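Local coordinates for sugar-binding transcriptional regulator, LacI family (Enterococcus faecalis, PDB 3CS3), which probably binds a sugar or related effector and, as a LacI-family regulator, probably controls transcription by binding operator DNA, at residues 74-78 / 79-83; 228-232 / 233-237; 130-133 / 134-138; 109-112 / 113-117; 155-159 / 160-164. All coordinates share one frame; numbering follows the deposited sequence. Where two conformers were deposited one is given.

All five contacts are local, each spanning the end of a helix or one of its turns, and together they sample both lobes of the periplasmic-binding-protein-like fold. Along the chain the order is contact 1, 4, 3, 5, 2. Contacts 1 and 2 reach the same seven-stranded sheet, with centres about 26 Å apart. Contacts 3, 4 and 5 belong to helices round the four-stranded parallel sheet. Contacts 1 and 4 are the most distant pair, about 43 Å between centres, on opposite sides of the chain's centre. Contacts 3 and 5 touch where Arg136 meets Phe158, beside a bound glycerol that also lies near Tyr230 of contact 2, consistent with an effector pocket between the lobes.

Contact 1 (74-78 / 79-83); sequences EKFAE and RGHSI
An offset aromatic stack between Phe76 and His81 closes the turn that leads from helix 70-78 into strand 82-85, the second half of a beta-alpha-beta unit that starts with strand 60-64. The two rings are nearly parallel, planes 11° apart and centroids 4.1 Å apart. His81 lays its CG over one face of the phenylalanine, towards the rim, while Phe76 CE1 sits above the imidazole. CB of His81 adds a CH-pi contact over the phenyl face, 3.8 Å from the Phe76 centroid. Phe76 reaches this position because its CG lies anti to the backbone N (chi1 -169°), which swings the ring past the helix end. Across the ring from CE1, Phe76 CD2 meets Ile83 CD1 at 3.6 Å, and the same methyl also packs on Ala77 CB. The backbone turn itself is lightly held: Gly80 N gives a weak bond to Ala77 O, and Gly80 has a positive phi. Arg79 folds back with its guanidinium centred over Lys75 O, 3.6 Å from CZ. His81 NE2 is bonded to Glu55 O, which fixes the imidazole from its far end. Ile53 of a loop and Ala61 of strand 60-64 pack on Phe76, Ile63 packs on Ile83, and helix 232-247 covers Ser82.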
# COMPACT_ATOMS: atom_id res chain seq x y z
N GLU A 74 -8.00 1.05 -25.72
CA GLU A 74 -8.76 0.69 -26.93
C GLU A 74 -8.08 -0.37 -27.80
O GLU A 74 -8.73 -1.31 -28.25
CB GLU A 74 -9.09 1.93 -27.76
CG GLU A 74 -10.52 2.47 -27.57
CD GLU A 74 -10.58 3.85 -26.94
OE1 GLU A 74 -9.53 4.52 -26.82
OE2 GLU A 74 -11.69 4.29 -26.57
N LYS A 75 -6.77 -0.22 -28.02
CA LYS A 75 -5.97 -1.17 -28.81
C LYS A 75 -5.93 -2.57 -28.20
O LYS A 75 -5.92 -3.57 -28.92
CB LYS A 75 -4.53 -0.67 -28.98
CG LYS A 75 -4.34 0.40 -30.04
CD LYS A 75 -2.88 0.80 -30.13
CE LYS A 75 -2.65 1.88 -31.17
NZ LYS A 75 -1.22 2.29 -31.24
N PHE A 76 -5.89 -2.62 -26.87
CA PHE A 76 -5.93 -3.87 -26.12
C PHE A 76 -7.32 -4.50 -26.17
O PHE A 76 -7.46 -5.72 -26.13
CB PHE A 76 -5.46 -3.63 -24.68
CG PHE A 76 -5.19 -4.89 -23.90
CD1 PHE A 76 -4.30 -5.85 -24.36
CD2 PHE A 76 -5.81 -5.10 -22.67
CE1 PHE A 76 -4.05 -7.01 -23.62
CE2 PHE A 76 -5.57 -6.25 -21.93
CZ PHE A 76 -4.69 -7.21 -22.40
N ALA A 77 -8.35 -3.65 -26.27
CA ALA A 77 -9.74 -4.10 -26.36
C ALA A 77 -10.09 -4.69 -27.73
O ALA A 77 -10.86 -5.65 -27.82
CB ALA A 77 -10.70 -2.97 -25.99
N GLU A 78 -9.53 -4.10 -28.78
CA GLU A 78 -9.77 -4.53 -30.16
C GLU A 78 -9.09 -5.86 -30.51
O GLU A 78 -9.50 -6.54 -31.45
CB GLU A 78 -9.34 -3.44 -31.14
CG GLU A 78 -10.28 -2.23 -31.18
CD GLU A 78 -9.58 -0.94 -31.58
OE1 GLU A 78 -8.39 -0.99 -31.97
OE2 GLU A 78 -10.23 0.12 -31.51
N ARG A 79 -8.07 -6.23 -29.74
CA ARG A 79 -7.41 -7.53 -29.88
C ARG A 79 -8.08 -8.65 -29.07
O ARG A 79 -7.45 -9.66 -28.75
CB ARG A 79 -5.92 -7.43 -29.52
CG ARG A 79 -5.05 -6.80 -30.60
CD ARG A 79 -3.57 -7.03 -30.33
NE ARG A 79 -3.08 -6.24 -29.20
CZ ARG A 79 -2.60 -5.01 -29.29
NH1 ARG A 79 -2.53 -4.39 -30.46
NH2 ARG A 79 -2.18 -4.38 -28.20
N GLY A 80 -9.36 -8.46 -28.73
CA GLY A 80 -10.17 -9.49 -28.09
C GLY A 80 -10.20 -9.52 -26.57
O GLY A 80 -10.96 -10.29 -25.98
N HIS A 81 -9.38 -8.69 -25.93
CA HIS A 81 -9.33 -8.64 -24.46
C HIS A 81 -10.42 -7.76 -23.88
O HIS A 81 -10.68 -6.67 -24.39
CB HIS A 81 -7.97 -8.16 -23.97
CG HIS A 81 -6.83 -9.06 -24.34
ND1 HIS A 81 -6.08 -8.86 -25.48
CD2 HIS A 81 -6.31 -10.14 -23.73
CE1 HIS A 81 -5.14 -9.79 -25.55
NE2 HIS A 81 -5.26 -10.59 -24.50
N SER A 82 -11.04 -8.24 -22.80
CA SER A 82 -12.07 -7.48 -22.09
C SER A 82 -11.44 -6.58 -21.04
O SER A 82 -10.49 -6.97 -20.37
CB SER A 82 -13.05 -8.44 -21.44
OG SER A 82 -13.83 -9.08 -22.43
N ILE A 83 -11.97 -5.36 -20.90
CA ILE A 83 -11.42 -4.39 -19.96
C ILE A 83 -12.49 -3.71 -19.09
O ILE A 83 -13.53 -3.30 -19.59
CB ILE A 83 -10.55 -3.31 -20.69
CG1 ILE A 83 -9.38 -3.96 -21.42
CG2 ILE A 83 -9.99 -2.30 -19.69
CD1 ILE A 83 -8.91 -3.20 -22.61

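Contact 2 (228-232 / 233-237); sequences IAYSK and HRWGM. With SO4 (sulfate ion), chain D.
Trp235 and Tyr230 meet at the start of helix 232-247, just after strand 227-229. Followed outward, Trp235 begins with CB resting on the first helical turn, 3.5 Å from Lys232 O. CG is anti to the backbone N (chi1 -168°), which carries the indole back toward the strand end. Its six-membered ring then comes up to the tyrosine: CE3 lies 3.7 Å from Tyr230 CE2, and CZ3 beyond it meets both Tyr230 CE2 and OH. The ring planes are almost perpendicular (89°), but the approach is oblique. On the other side of the indole, NE1 donates to Val98 O, so the tryptophan is pinned at its polar corner, while Tyr230 OH is held by Asp213.

Ser231 is the N-cap. Its OG accepts a weak bond from Arg234 N at 3.5 Å, while its carbonyl takes the N-H of Trp235 and Lys232 O that of Gly236. A sulfate, probably from the crystallisation liquor, sits at this helix N-terminus: His233 N donates to its O2 at 2.9 Å, nearly straight (172°), where the helix dipole would favour an anion. Lys232 NZ turns instead to Asn214 O. Helix 23-35 borders this end through Glu25, Glu28 and Leu26, and Trp235 touches Leu100 of strand 95-100 and Ile257 of strand 255-262.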
# COMPACT_ATOMS: atom_id res chain seq x y z
N ILE A 228 -14.68 11.54 2.59
CA ILE A 228 -15.75 10.91 1.82
C ILE A 228 -15.45 9.41 1.69
O ILE A 228 -14.41 9.02 1.15
CB ILE A 228 -15.92 11.56 0.44
CG1 ILE A 228 -16.11 13.09 0.55
CG2 ILE A 228 -17.05 10.90 -0.32
CD1 ILE A 228 -17.42 13.54 1.19
N ALA A 229 -16.37 8.60 2.19
CA ALA A 229 -16.18 7.16 2.27
C ALA A 229 -17.02 6.43 1.25
O ALA A 229 -18.10 6.88 0.89
CB ALA A 229 -16.54 6.68 3.65
N TYR A 230 -16.51 5.29 0.81
CA TYR A 230 -17.23 4.37 -0.05
C TYR A 230 -16.71 2.96 0.28
O TYR A 230 -15.66 2.82 0.92
CB TYR A 230 -17.02 4.72 -1.53
CG TYR A 230 -15.57 5.00 -1.91
CD1 TYR A 230 -15.06 6.30 -1.93
CD2 TYR A 230 -14.71 3.95 -2.25
CE1 TYR A 230 -13.73 6.55 -2.27
CE2 TYR A 230 -13.38 4.18 -2.60
CZ TYR A 230 -12.90 5.48 -2.61
OH TYR A 230 -11.58 5.70 -2.95
N SER A 231 -17.44 1.93 -0.13
CA SER A 231 -16.96 0.57 0.06
C SER A 231 -15.91 0.20 -0.99
O SER A 231 -16.24 0.01 -2.17
CB SER A 231 -18.13 -0.42 0.02
OG SER A 231 -17.70 -1.71 0.45
N LYS A 232 -14.65 0.11 -0.56
CA LYS A 232 -13.56 -0.27 -1.46
C LYS A 232 -13.62 -1.76 -1.83
O LYS A 232 -13.27 -2.12 -2.96
CB LYS A 232 -12.20 0.04 -0.86
CG LYS A 232 -11.96 1.48 -0.48
CD LYS A 232 -12.11 1.65 1.02
CE LYS A 232 -11.08 2.59 1.58
NZ LYS A 232 -11.46 2.95 2.97
N HIS A 233 -14.05 -2.59 -0.88
CA HIS A 233 -14.23 -4.03 -1.10
C HIS A 233 -15.24 -4.28 -2.22
O HIS A 233 -15.00 -5.13 -3.08
CB HIS A 233 -14.72 -4.73 0.18
CG HIS A 233 -13.64 -4.96 1.20
ND1 HIS A 233 -12.43 -5.55 0.90
CD2 HIS A 233 -13.62 -4.72 2.54
CE1 HIS A 233 -11.70 -5.64 2.00
NE2 HIS A 233 -12.40 -5.14 3.00
N ARG A 234 -16.35 -3.54 -2.19
CA ARG A 234 -17.41 -3.71 -3.18
C ARG A 234 -17.02 -3.17 -4.55
O ARG A 234 -17.39 -3.73 -5.57
CB ARG A 234 -18.72 -3.08 -2.70
CG ARG A 234 -19.33 -3.80 -1.52
CD ARG A 234 -20.68 -3.21 -1.17
NE ARG A 234 -21.09 -3.54 0.20
CZ ARG A 234 -22.33 -3.43 0.65
NH1 ARG A 234 -23.30 -3.01 -0.15
NH2 ARG A 234 -22.60 -3.74 1.91
N TRP A 235 -16.26 -2.07 -4.55
CA TRP A 235 -15.71 -1.51 -5.79
C TRP A 235 -14.92 -2.60 -6.53
O TRP A 235 -15.16 -2.85 -7.70
CB TRP A 235 -14.83 -0.30 -5.46
CG TRP A 235 -14.42 0.57 -6.62
CD1 TRP A 235 -14.90 0.53 -7.90
CD2 TRP A 235 -13.47 1.64 -6.58
NE1 TRP A 235 -14.29 1.51 -8.66
CE2 TRP A 235 -13.41 2.20 -7.87
CE3 TRP A 235 -12.65 2.18 -5.57
CZ2 TRP A 235 -12.56 3.27 -8.19
CZ3 TRP A 235 -11.81 3.24 -5.89
CH2 TRP A 235 -11.77 3.77 -7.19
N GLY A 236 -14.03 -3.27 -5.81
CA GLY A 236 -13.30 -4.42 -6.32
C GLY A 236 -14.13 -5.65 -6.67
O GLY A 236 -13.86 -6.31 -7.68
N MET A 237 -15.13 -5.95 -5.86
CA MET A 237 -16.03 -7.08 -6.07
C MET A 237 -16.84 -6.92 -7.35
O MET A 237 -16.92 -7.84 -8.16
CB MET A 237 -16.96 -7.26 -4.88
CG MET A 237 -17.58 -8.65 -4.76
SD MET A 237 -16.69 -9.74 -3.63
CE MET A 237 -17.60 -9.45 -2.11
S SO4 D . -14.29 -1.19 2.98
O1 SO4 D . -14.86 -1.96 4.08
O2 SO4 D . -14.91 -1.63 1.73
O3 SO4 D . -14.57 0.23 3.19
O4 SO4 D . -12.85 -1.41 2.91

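Contact 3 (130-133 / 134-138); sequences GYDS and QERLA. With GOL (glycerol), chain F.
Glu135 lays its aliphatic CG over one face of the Tyr131 ring, one turn earlier in the first turns of helix 131-146. This is the close-packed part: the CH-pi contact runs 3.8 Å from Glu135 CG to the ring centroid of Tyr131, 21° off the normal. Bending at chi2 (-81°) folds the carboxylate back so that its plane is only 7° from the ring plane. Arg103 forms a salt bridge with Glu135 OE1, and a water bridges that oxygen to Tyr131 OH, so the carboxylate has partners besides the tyrosine. Beneath, the helix backbone is regular: Gln134 N to Gly130 O, Glu135 N to Tyr131 O, Arg136 N to Asp132 O and Leu137 N to Ser133 O are all bonded, the last at 2.7 Å.

The other pair is looser. Asp132 and Arg136 run side by side, but OD2 of Asp132 stands 3.8 Å from NH2 of Arg136, well out of the guanidinium plane, a long pairing of charges with no N-H aimed at it. A glycerol, probably from the crystallisation liquor, bridges their polar ends. Its O3 donates to Asp132 OD2 at 2.7 Å, and its O2 accepts from Arg136 NH2 at 2.7 Å and, weakly, from NH1. Asn102 ties the two together, ND2 bonded to Asp132 OD1 and OD1 to Arg136 NH2, and Phe212 makes a cation-pi contact with Arg136. Asp213 and Asn185 also bind this glycerol. Such a polar and aromatic lining is consistent with the effector pocket between the lobes of LacI-type sugar-binding domains.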
# COMPACT_ATOMS: atom_id res chain seq x y z
N GLY A 130 -6.80 13.62 -15.35
CA GLY A 130 -7.48 12.51 -14.68
C GLY A 130 -8.95 12.79 -14.44
O GLY A 130 -9.31 13.80 -13.84
N TYR A 131 -9.79 11.86 -14.89
CA TYR A 131 -11.26 11.98 -14.86
C TYR A 131 -11.87 12.26 -13.49
O TYR A 131 -12.79 13.07 -13.37
CB TYR A 131 -11.88 10.73 -15.48
CG TYR A 131 -13.37 10.54 -15.28
CD1 TYR A 131 -14.28 11.16 -16.13
CD2 TYR A 131 -13.86 9.72 -14.27
CE1 TYR A 131 -15.64 10.99 -15.97
CE2 TYR A 131 -15.23 9.54 -14.09
CZ TYR A 131 -16.11 10.18 -14.95
OH TYR A 131 -17.47 10.02 -14.78
N ASP A 132 -11.35 11.59 -12.45
CA ASP A 132 -11.90 11.67 -11.10
C ASP A 132 -11.77 13.07 -10.51
O ASP A 132 -12.68 13.55 -9.84
CB ASP A 132 -11.21 10.68 -10.16
CG ASP A 132 -11.78 9.27 -10.27
OD1 ASP A 132 -12.70 9.02 -11.08
OD2 ASP A 132 -11.30 8.40 -9.52
N SER A 133 -10.63 13.70 -10.78
CA SER A 133 -10.36 15.06 -10.36
C SER A 133 -11.20 16.06 -11.16
O SER A 133 -11.73 17.01 -10.57
CB SER A 133 -8.87 15.37 -10.48
OG SER A 133 -8.57 16.63 -9.91
N GLN A 134 -11.33 15.84 -12.47
CA GLN A 134 -12.18 16.65 -13.36
C GLN A 134 -13.63 16.73 -12.90
O GLN A 134 -14.20 17.82 -12.82
CB GLN A 134 -12.17 16.09 -14.78
CG GLN A 134 -10.89 16.31 -15.56
CD GLN A 134 -10.89 15.59 -16.90
OE1 GLN A 134 -11.76 14.76 -17.19
NE2 GLN A 134 -9.90 15.89 -17.73
N GLU A 135 -14.22 15.58 -12.59
CA GLU A 135 -15.58 15.49 -12.08
C GLU A 135 -15.73 16.16 -10.73
O GLU A 135 -16.71 16.85 -10.49
CB GLU A 135 -16.00 14.02 -11.95
CG GLU A 135 -16.15 13.31 -13.26
CD GLU A 135 -17.47 13.59 -13.93
OE1 GLU A 135 -18.51 13.13 -13.40
OE2 GLU A 135 -17.47 14.26 -14.98
N ARG A 136 -14.75 15.92 -9.85
CA ARG A 136 -14.74 16.50 -8.51
C ARG A 136 -14.62 18.02 -8.58
O ARG A 136 -15.28 18.72 -7.83
CB ARG A 136 -13.62 15.91 -7.66
CG ARG A 136 -13.97 14.60 -6.97
CD ARG A 136 -12.74 13.85 -6.47
NE ARG A 136 -12.95 12.40 -6.54
CZ ARG A 136 -12.06 11.48 -6.19
NH1 ARG A 136 -10.86 11.81 -5.74
NH2 ARG A 136 -12.38 10.20 -6.31
N LEU A 137 -13.78 18.49 -9.50
CA LEU A 137 -13.60 19.92 -9.74
C LEU A 137 -14.84 20.59 -10.33
O LEU A 137 -15.23 21.66 -9.88
CB LEU A 137 -12.38 20.16 -10.63
CG LEU A 137 -11.73 21.53 -10.58
CD1 LEU A 137 -11.42 21.92 -9.14
CD2 LEU A 137 -10.46 21.52 -11.42
N ALA A 138 -15.46 19.94 -11.32
CA ALA A 138 -16.64 20.49 -12.01
C ALA A 138 -17.81 20.71 -11.07
O ALA A 138 -18.58 21.66 -11.24
CB ALA A 138 -17.06 19.59 -13.16
C1 GOL F . -7.97 9.02 -5.55
O1 GOL F . -7.05 8.56 -4.59
C2 GOL F . -9.19 8.10 -5.54
O2 GOL F . -10.35 8.80 -5.17
C3 GOL F . -9.36 7.39 -6.88
O3 GOL F . -9.11 8.28 -7.95
O HOH W 1 -18.13 10.81 -11.68

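Contact 4 (109-112 / 113-117); sequences AIEQ and FVNVG
The last turns of helix 102-115 run straight through these segments and end in a Schellman motif at Gly117. Ile110 O takes the N-H of Val114 at 3.2 Å, with a weaker second bond from Phe113 N. Glu111 O is bonded by Asn115 N at 2.9 Å, and the ladder then slackens: Val116 N to Gln112 O is only weak, with an N-H...O angle of 133°. Gly117 turns to positive phi and closes the end through its own N-H on Val114 O, at 2.8 Å.

Phe113 carries the side-chain part. With CG anti to the carbonyl carbon (chi1 -64°), the ring lies back along the preceding turn and turns its edge to the CA of Ile110. Ile110 CD1 approaches Phe113 CD2 more loosely, the two side chains crossing at about a right angle. Asn115 has the same first torsion, and its CG comes close to Glu111 O without a hydrogen bond from the amide oxygen. Phe113 also meets the ring of Phe267, planes at about 60°, and packs on Ile210 of strand 207-210 and Phe182 of strand 179-183, placing this helix against the four-stranded parallel sheet. Ile110 faces Ser140, Glu143 and Leu144 of helix 131-146. The nearest approach of the phenyl ring to the backbone of 109-112 is Phe113 CD2 to Ala109 O, 3.2 Å.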
# COMPACT_ATOMS: atom_id res chain seq x y z
N ALA A 109 -18.96 16.87 0.23
CA ALA A 109 -17.84 17.54 0.89
C ALA A 109 -17.97 19.04 0.84
O ALA A 109 -17.77 19.73 1.84
CB ALA A 109 -16.53 17.12 0.27
N ILE A 110 -18.33 19.56 -0.33
CA ILE A 110 -18.39 20.99 -0.55
C ILE A 110 -19.62 21.64 0.13
O ILE A 110 -19.61 22.84 0.42
CB ILE A 110 -18.29 21.31 -2.07
CG1 ILE A 110 -17.41 22.53 -2.31
CG2 ILE A 110 -19.65 21.43 -2.72
CD1 ILE A 110 -15.92 22.22 -2.27
N GLU A 111 -20.62 20.81 0.43
CA GLU A 111 -21.81 21.19 1.19
C GLU A 111 -21.43 21.56 2.62
O GLU A 111 -22.08 22.40 3.23
CB GLU A 111 -22.77 20.01 1.24
CG GLU A 111 -24.22 20.34 1.50
CD GLU A 111 -25.11 19.13 1.31
OE1 GLU A 111 -25.01 18.18 2.13
OE2 GLU A 111 -25.92 19.12 0.36
N GLN A 112 -20.39 20.91 3.14
CA GLN A 112 -19.94 21.14 4.50
C GLN A 112 -19.24 22.49 4.63
O GLN A 112 -19.34 23.14 5.68
CB GLN A 112 -18.99 20.03 4.95
CG GLN A 112 -19.58 18.63 4.86
CD GLN A 112 -20.68 18.41 5.86
OE1 GLN A 112 -20.55 18.76 7.03
NE2 GLN A 112 -21.78 17.82 5.41
N PHE A 113 -18.54 22.90 3.58
CA PHE A 113 -17.90 24.22 3.55
C PHE A 113 -18.95 25.33 3.46
O PHE A 113 -18.82 26.35 4.12
CB PHE A 113 -16.90 24.34 2.40
CG PHE A 113 -15.72 23.42 2.52
CD1 PHE A 113 -14.59 23.80 3.22
CD2 PHE A 113 -15.74 22.16 1.90
CE1 PHE A 113 -13.49 22.94 3.32
CE2 PHE A 113 -14.67 21.30 1.99
CZ PHE A 113 -13.53 21.69 2.71
N VAL A 114 -19.99 25.10 2.65
CA VAL A 114 -21.15 26.00 2.57
C VAL A 114 -21.83 26.13 3.94
O VAL A 114 -21.95 27.24 4.46
CB VAL A 114 -22.18 25.55 1.49
CG1 VAL A 114 -23.46 26.36 1.59
CG2 VAL A 114 -21.59 25.66 0.09
N ASN A 115 -22.23 24.99 4.52
CA ASN A 115 -22.96 24.95 5.79
C ASN A 115 -22.25 25.61 6.97
O ASN A 115 -22.90 26.04 7.93
CB ASN A 115 -23.33 23.51 6.16
CG ASN A 115 -24.42 22.93 5.27
OD1 ASN A 115 -24.94 23.60 4.38
ND2 ASN A 115 -24.78 21.68 5.52
N VAL A 116 -20.92 25.71 6.89
CA VAL A 116 -20.11 26.35 7.92
C VAL A 116 -19.85 27.84 7.60
O VAL A 116 -19.35 28.60 8.43
CB VAL A 116 -18.78 25.54 8.16
CG1 VAL A 116 -17.64 26.03 7.26
CG2 VAL A 116 -18.38 25.58 9.62
N GLY A 117 -20.20 28.25 6.38
CA GLY A 117 -20.01 29.63 5.93
C GLY A 117 -18.57 29.99 5.60
O GLY A 117 -18.07 31.03 6.06

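Contact 5 (155-159 / 160-164); sequences QGDFT and EPSGY
Ser162 OG lies between Asp157 OD1 and Thr159 O, where the loop after strand 151-155 turns into helix 160-170. It stands 2.7 Å from the carbonyl oxygen of Thr159 and 3.0 Å from OD1 of Asp157. Its single proton can serve only one of them at a time, and the geometry leaves the choice open. The hydroxyl is aimed back at the loop by a chi1 of 70°, with OG set between the backbone N and the carbonyl carbon.

Asp157 OD1 is the busier acceptor. Thr159 N donates to it at 3.2 Å, making an Asx turn, and Thr159 OG1 adds a shorter bond of 2.6 Å. The amide arrives on the anti side of the carboxylate oxygen and the hydroxyl on the syn side, both from the same face and tilted out of the plane. The two firm donors, both of Thr159, hold the loop in its turn; the link to the helix comes from Ser162, whose OG is near Asp157 OD1 and Thr159 O. Thr159 O in turn accepts a weak bond from Ser162 N at 3.3 Å. Past this point the helix takes over, with Tyr164 N bonded to Glu160 O. Thr159 OG1 also packs against CD of Pro161, 3.4 Å away, in the first turn.

Outside the turn, Glu160 OE2 is paired with Lys194 in a salt bridge, and Phe158 O accepts from Asn185. Helix 186-196 lies alongside, its Met188 touching Phe158 and Ser162, its Ile190 touching Glu160, and its Tyr195 meeting Tyr164 edge-to-face.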
# COMPACT_ATOMS: atom_id res chain seq x y z
N GLN A 155 -2.90 22.47 -7.88
CA GLN A 155 -2.58 21.24 -8.59
C GLN A 155 -1.74 20.29 -7.74
O GLN A 155 -0.71 20.69 -7.18
CB GLN A 155 -1.86 21.56 -9.90
CG GLN A 155 -1.84 20.43 -10.92
CD GLN A 155 -3.20 20.14 -11.54
OE1 GLN A 155 -3.93 21.06 -11.94
NE2 GLN A 155 -3.54 18.87 -11.63
N GLY A 156 -2.19 19.04 -7.65
CA GLY A 156 -1.44 17.95 -7.02
C GLY A 156 -1.48 16.75 -7.95
O GLY A 156 -1.85 16.89 -9.12
N ASP A 157 -1.11 15.58 -7.45
CA ASP A 157 -1.05 14.38 -8.29
C ASP A 157 -1.57 13.11 -7.60
O ASP A 157 -1.21 11.99 -7.99
CB ASP A 157 0.37 14.16 -8.84
CG ASP A 157 1.44 14.16 -7.75
OD1 ASP A 157 1.13 13.86 -6.58
OD2 ASP A 157 2.62 14.45 -8.07
N PHE A 158 -2.41 13.32 -6.58
CA PHE A 158 -2.99 12.27 -5.71
C PHE A 158 -2.02 11.65 -4.70
O PHE A 158 -2.44 10.89 -3.83
CB PHE A 158 -3.72 11.18 -6.52
CG PHE A 158 -5.10 11.57 -7.00
CD1 PHE A 158 -5.94 12.37 -6.22
CD2 PHE A 158 -5.58 11.09 -8.22
CE1 PHE A 158 -7.22 12.72 -6.67
CE2 PHE A 158 -6.85 11.44 -8.67
CZ PHE A 158 -7.68 12.25 -7.89
N THR A 159 -0.74 11.99 -4.79
CA THR A 159 0.26 11.44 -3.89
C THR A 159 0.49 12.37 -2.72
O THR A 159 0.25 13.57 -2.83
CB THR A 159 1.61 11.17 -4.59
OG1 THR A 159 2.32 12.40 -4.79
CG2 THR A 159 1.42 10.46 -5.94
N GLU A 160 0.97 11.81 -1.62
CA GLU A 160 1.28 12.54 -0.39
C GLU A 160 2.34 13.67 -0.51
O GLU A 160 2.13 14.74 0.08
CB GLU A 160 1.61 11.55 0.74
CG GLU A 160 1.97 12.15 2.08
CD GLU A 160 2.27 11.10 3.13
OE1 GLU A 160 1.44 10.18 3.32
OE2 GLU A 160 3.34 11.20 3.78
N PRO A 161 3.47 13.45 -1.24
CA PRO A 161 4.41 14.56 -1.50
C PRO A 161 3.81 15.85 -2.09
O PRO A 161 4.28 16.94 -1.75
CB PRO A 161 5.41 13.95 -2.48
CG PRO A 161 5.40 12.51 -2.18
CD PRO A 161 3.99 12.18 -1.81
N SER A 162 2.81 15.72 -2.96
CA SER A 162 2.15 16.89 -3.56
C SER A 162 1.25 17.63 -2.58
O SER A 162 1.07 18.84 -2.69
CB SER A 162 1.35 16.51 -4.81
OG SER A 162 0.20 15.75 -4.47
N GLY A 163 0.69 16.89 -1.62
CA GLY A 163 -0.08 17.49 -0.54
C GLY A 163 0.80 18.28 0.41
O GLY A 163 0.39 19.33 0.92
N TYR A 164 2.01 17.77 0.64
CA TYR A 164 3.02 18.43 1.45
C TYR A 164 3.47 19.75 0.82
O TYR A 164 3.48 20.79 1.48
CB TYR A 164 4.23 17.51 1.65
CG TYR A 164 5.28 18.04 2.61
CD1 TYR A 164 5.16 17.82 3.98
CD2 TYR A 164 6.39 18.75 2.15
CE1 TYR A 164 6.11 18.31 4.87
CE2 TYR A 164 7.35 19.25 3.03
CZ TYR A 164 7.20 19.02 4.39
OH TYR A 164 8.14 19.50 5.28